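Local atomic coordinates of BpsB (PgaB), Poly-beta-1,6-N-acetyl-D-glucosamine N-deacetylase (Bordetella bronchiseptica RB50, PDB entry 5BU6), a protein that removes acetyl groups from the biofilm polysaccharide poly-beta-1,6-N-acetyl-D-glucosamine, probably by the metal-dependent mechanism of family 4 carbohydrate esterases. Residues A[153-158]-A[219-224]. The protein carries 5 engineered substitutions. Sequence-based numbering, arbitrary orientation.
Sequences SHSHNL and VWPYGA. With NI (nickel (II) ion), chain C.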
ATOM      1  N   SER A 153      -5.975   1.969  -2.445  1.00 31.62           N
ATOM      2  CA  SER A 153      -5.380   1.598  -3.722  1.00 30.60           C
ATOM      3  C   SER A 153      -3.894   1.308  -3.548  1.00 32.66           C
ATOM      4  O   SER A 153      -3.182   2.072  -2.895  1.00 26.77           O
ATOM      5  CB  SER A 153      -5.581   2.708  -4.750  1.00 31.42           C
ATOM      6  OG  SER A 153      -4.940   2.430  -5.978  1.00 30.91           O
ATOM      7  N   HIS A 154      -3.441   0.206  -4.148  1.00 28.92           N
ATOM      8  CA  HIS A 154      -2.006  -0.041  -4.352  1.00 32.12           C
ATOM      9  C   HIS A 154      -1.692   0.120  -5.837  1.00 34.67           C
ATOM     10  O   HIS A 154      -0.781  -0.521  -6.351  1.00 35.80           O
ATOM     11  CB  HIS A 154      -1.619  -1.445  -3.852  1.00 30.81           C
ATOM     12  CG  HIS A 154      -0.193  -1.568  -3.429  1.00 26.99           C
ATOM     13  ND1 HIS A 154       0.609  -0.472  -3.179  1.00 28.34           N
ATOM     14  CD2 HIS A 154       0.584  -2.659  -3.221  1.00 28.89           C
ATOM     15  CE1 HIS A 154       1.821  -0.883  -2.842  1.00 31.43           C
ATOM     16  NE2 HIS A 154       1.826  -2.205  -2.840  1.00 24.78           N
ATOM     17  N   SER A 155      -2.461   1.002  -6.484  1.00 33.82           N
ATOM     18  CA  SER A 155      -2.493   1.280  -7.938  1.00 33.47           C
ATOM     19  C   SER A 155      -3.311   0.210  -8.672  1.00 34.41           C
ATOM     20  O   SER A 155      -3.687  -0.796  -8.093  1.00 34.05           O
ATOM     21  CB  SER A 155      -1.094   1.391  -8.567  1.00 29.64           C
ATOM     22  OG  SER A 155      -0.551   0.110  -8.876  1.00 31.82           O
ATOM     23  N   HIS A 156      -3.611   0.463  -9.939  1.00 35.41           N
ATOM     24  CA  HIS A 156      -4.206  -0.554 -10.809  1.00 36.83           C
ATOM     25  C   HIS A 156      -3.085  -1.410 -11.383  1.00 33.52           C
ATOM     26  O   HIS A 156      -2.999  -2.583 -11.102  1.00 31.17           O
ATOM     27  CB  HIS A 156      -5.037   0.080 -11.937  1.00 38.65           C
ATOM     28  CG  HIS A 156      -5.694  -0.918 -12.848  1.00 32.00           C
ATOM     29  ND1 HIS A 156      -6.586  -1.865 -12.396  1.00 29.87           N
ATOM     30  CD2 HIS A 156      -5.579  -1.117 -14.182  1.00 37.86           C
ATOM     31  CE1 HIS A 156      -6.998  -2.601 -13.413  1.00 31.13           C
ATOM     32  NE2 HIS A 156      -6.396  -2.172 -14.510  1.00 38.44           N
ATOM     33  N   ASN A 157      -2.212  -0.797 -12.163  1.00 32.31           N
ATOM     34  CA  ASN A 157      -1.120  -1.528 -12.792  1.00 37.91           C
ATOM     35  C   ASN A 157       0.201  -0.765 -12.707  1.00 35.24           C
ATOM     36  O   ASN A 157       0.929  -0.664 -13.672  1.00 41.45           O
ATOM     37  CB  ASN A 157      -1.477  -1.830 -14.249  1.00 38.92           C
ATOM     38  CG  ASN A 157      -0.556  -2.845 -14.885  1.00 42.54           C
ATOM     39  OD1 ASN A 157       0.094  -3.645 -14.195  1.00 41.10           O
ATOM     40  ND2 ASN A 157      -0.485  -2.814 -16.209  1.00 44.63           N
ATOM     41  N   LEU A 158       0.508  -0.198 -11.546  1.00 33.26           N
ATOM     42  CA  LEU A 158       1.792   0.492 -11.397  1.00 34.59           C
ATOM     43  C   LEU A 158       2.743  -0.298 -10.514  1.00 31.55           C
ATOM     44  O   LEU A 158       3.817   0.190 -10.169  1.00 36.86           O
ATOM     45  CB  LEU A 158       1.589   1.883 -10.809  1.00 38.55           C
ATOM     46  CG  LEU A 158       0.712   2.796 -11.661  1.00 35.53           C
ATOM     47  CD1 LEU A 158       0.540   4.104 -10.929  1.00 40.17           C
ATOM     48  CD2 LEU A 158       1.310   3.021 -13.035  1.00 35.75           C
ATOM     49  N   VAL A 219      -1.372   3.771  -1.575  1.00 30.54           N
ATOM     50  CA  VAL A 219      -0.082   3.295  -1.099  1.00 27.92           C
ATOM     51  C   VAL A 219       0.776   3.095  -2.326  1.00 30.69           C
ATOM     52  O   VAL A 219       0.508   2.196  -3.112  1.00 28.02           O
ATOM     53  CB  VAL A 219      -0.172   1.955  -0.331  1.00 31.24           C
ATOM     54  CG1 VAL A 219       1.254   1.509   0.139  1.00 32.84           C
ATOM     55  CG2 VAL A 219      -1.118   2.079   0.867  1.00 34.54           C
ATOM     56  N   TRP A 220       1.786   3.935  -2.501  1.00 29.11           N
ATOM     57  CA  TRP A 220       2.581   3.921  -3.715  1.00 27.73           C
ATOM     58  C   TRP A 220       3.457   2.664  -3.765  1.00 26.30           C
ATOM     59  O   TRP A 220       4.247   2.450  -2.868  1.00 31.36           O
ATOM     60  CB  TRP A 220       3.452   5.186  -3.771  1.00 33.58           C
ATOM     61  CG  TRP A 220       2.638   6.486  -3.897  1.00 31.31           C
ATOM     62  CD1 TRP A 220       2.437   7.446  -2.922  1.00 34.90           C
ATOM     63  CD2 TRP A 220       1.963   6.953  -5.063  1.00 33.94           C
ATOM     64  NE1 TRP A 220       1.660   8.472  -3.421  1.00 34.83           N
ATOM     65  CE2 TRP A 220       1.352   8.194  -4.733  1.00 30.90           C
ATOM     66  CE3 TRP A 220       1.796   6.437  -6.365  1.00 35.86           C
ATOM     67  CZ2 TRP A 220       0.605   8.925  -5.654  1.00 29.39           C
ATOM     68  CZ3 TRP A 220       1.048   7.171  -7.280  1.00 34.19           C
ATOM     69  CH2 TRP A 220       0.453   8.396  -6.915  1.00 35.56           C
ATOM     70  N   PRO A 221       3.331   1.853  -4.833  1.00 31.93           N
ATOM     71  CA  PRO A 221       4.276   0.739  -4.991  1.00 31.61           C
ATOM     72  C   PRO A 221       5.716   1.202  -4.940  1.00 39.18           C
ATOM     73  O   PRO A 221       6.044   2.234  -5.538  1.00 33.26           O
ATOM     74  CB  PRO A 221       3.931   0.182  -6.379  1.00 30.09           C
ATOM     75  CG  PRO A 221       2.446   0.464  -6.513  1.00 30.90           C
ATOM     76  CD  PRO A 221       2.274   1.834  -5.857  1.00 28.79           C
ATOM     77  N   TYR A 222       6.548   0.444  -4.220  1.00 35.96           N
ATOM     78  CA  TYR A 222       7.964   0.714  -4.113  1.00 35.25           C
ATOM     79  C   TYR A 222       8.245   2.102  -3.525  1.00 37.46           C
ATOM     80  O   TYR A 222       9.364   2.580  -3.610  1.00 39.22           O
ATOM     81  CB  TYR A 222       8.643   0.579  -5.478  1.00 39.46           C
ATOM     82  CG  TYR A 222       8.184  -0.631  -6.259  1.00 46.01           C
ATOM     83  CD1 TYR A 222       8.511  -1.916  -5.842  1.00 48.94           C
ATOM     84  CD2 TYR A 222       7.419  -0.490  -7.414  1.00 44.60           C
ATOM     85  CE1 TYR A 222       8.090  -3.026  -6.549  1.00 50.04           C
ATOM     86  CE2 TYR A 222       6.997  -1.595  -8.134  1.00 44.65           C
ATOM     87  CZ  TYR A 222       7.337  -2.858  -7.696  1.00 47.30           C
ATOM     88  OH  TYR A 222       6.925  -3.960  -8.396  1.00 50.59           O
ATOM     89  N   GLY A 223       7.238   2.723  -2.915  1.00 34.57           N
ATOM     90  CA  GLY A 223       7.368   4.083  -2.410  1.00 39.96           C
ATOM     91  C   GLY A 223       7.638   5.116  -3.497  1.00 41.24           C
ATOM     92  O   GLY A 223       8.130   6.216  -3.218  1.00 39.31           O
ATOM     93  N   ALA A 224       7.325   4.769  -4.746  1.00 38.38           N
ATOM     94  CA  ALA A 224       7.696   5.625  -5.873  1.00 36.79           C
ATOM     95  C   ALA A 224       6.604   6.632  -6.220  1.00 38.48           C
ATOM     96  O   ALA A 224       5.494   6.272  -6.617  1.00 36.29           O
ATOM     97  CB  ALA A 224       8.035   4.800  -7.079  1.00 35.44           C
TER
HETATM   98 NI    NI C 401       3.315  -3.822  -2.831  1.00 34.40          NI
HETATM   99  O   HOH W   1       3.299  -3.920  -0.708  1.00 43.40           O
HETATM  100  O   HOH W   2       4.805  -5.376  -2.583  1.00 33.61           O
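The carbonyl oxygen of Val219 accepts a hydrogen bond from ND1 of His154 at 2.7 Å, with an N-H...O angle of 155°. This oxygen lies in the imidazole plane, at the ring edge, whereas the donor stands 39° out of the carbonyl plane. The ring reaches both partners because chi1 (-153°) sets CG roughly opposite the backbone N; NE2, on the far side of the ring, binds nickel at 2.2 Å. The two bonds fix the rotation of the ring and the tautomer, ND1 carrying the proton, and the carbonyl probably makes the imidazole a stronger electron donor to the metal. Asp84 and His159 complete the Asp-His-His triad characteristic of family 4 carbohydrate esterases, and two waters also bind the nickel; Asp84 lies just past strand 77-83 and His154 just past strand 149-153, while Val219, at the end of strand 217-219, is second shell. The backbone N of Val219 donates to Ser153 O at 2.8 Å. Pro221 approaches the imidazole off-centre, its CG 4.2 Å from the ring centroid in a CH-pi contact. Pro221 CG also packs 3.4 Å from His154 O, a carbonyl that accepts a hydrogen bond from Ser155 OG on an in-plane lone pair, and OG in turn accepts from Leu158 N, three residues on, at 2.9 Å, an ST motif.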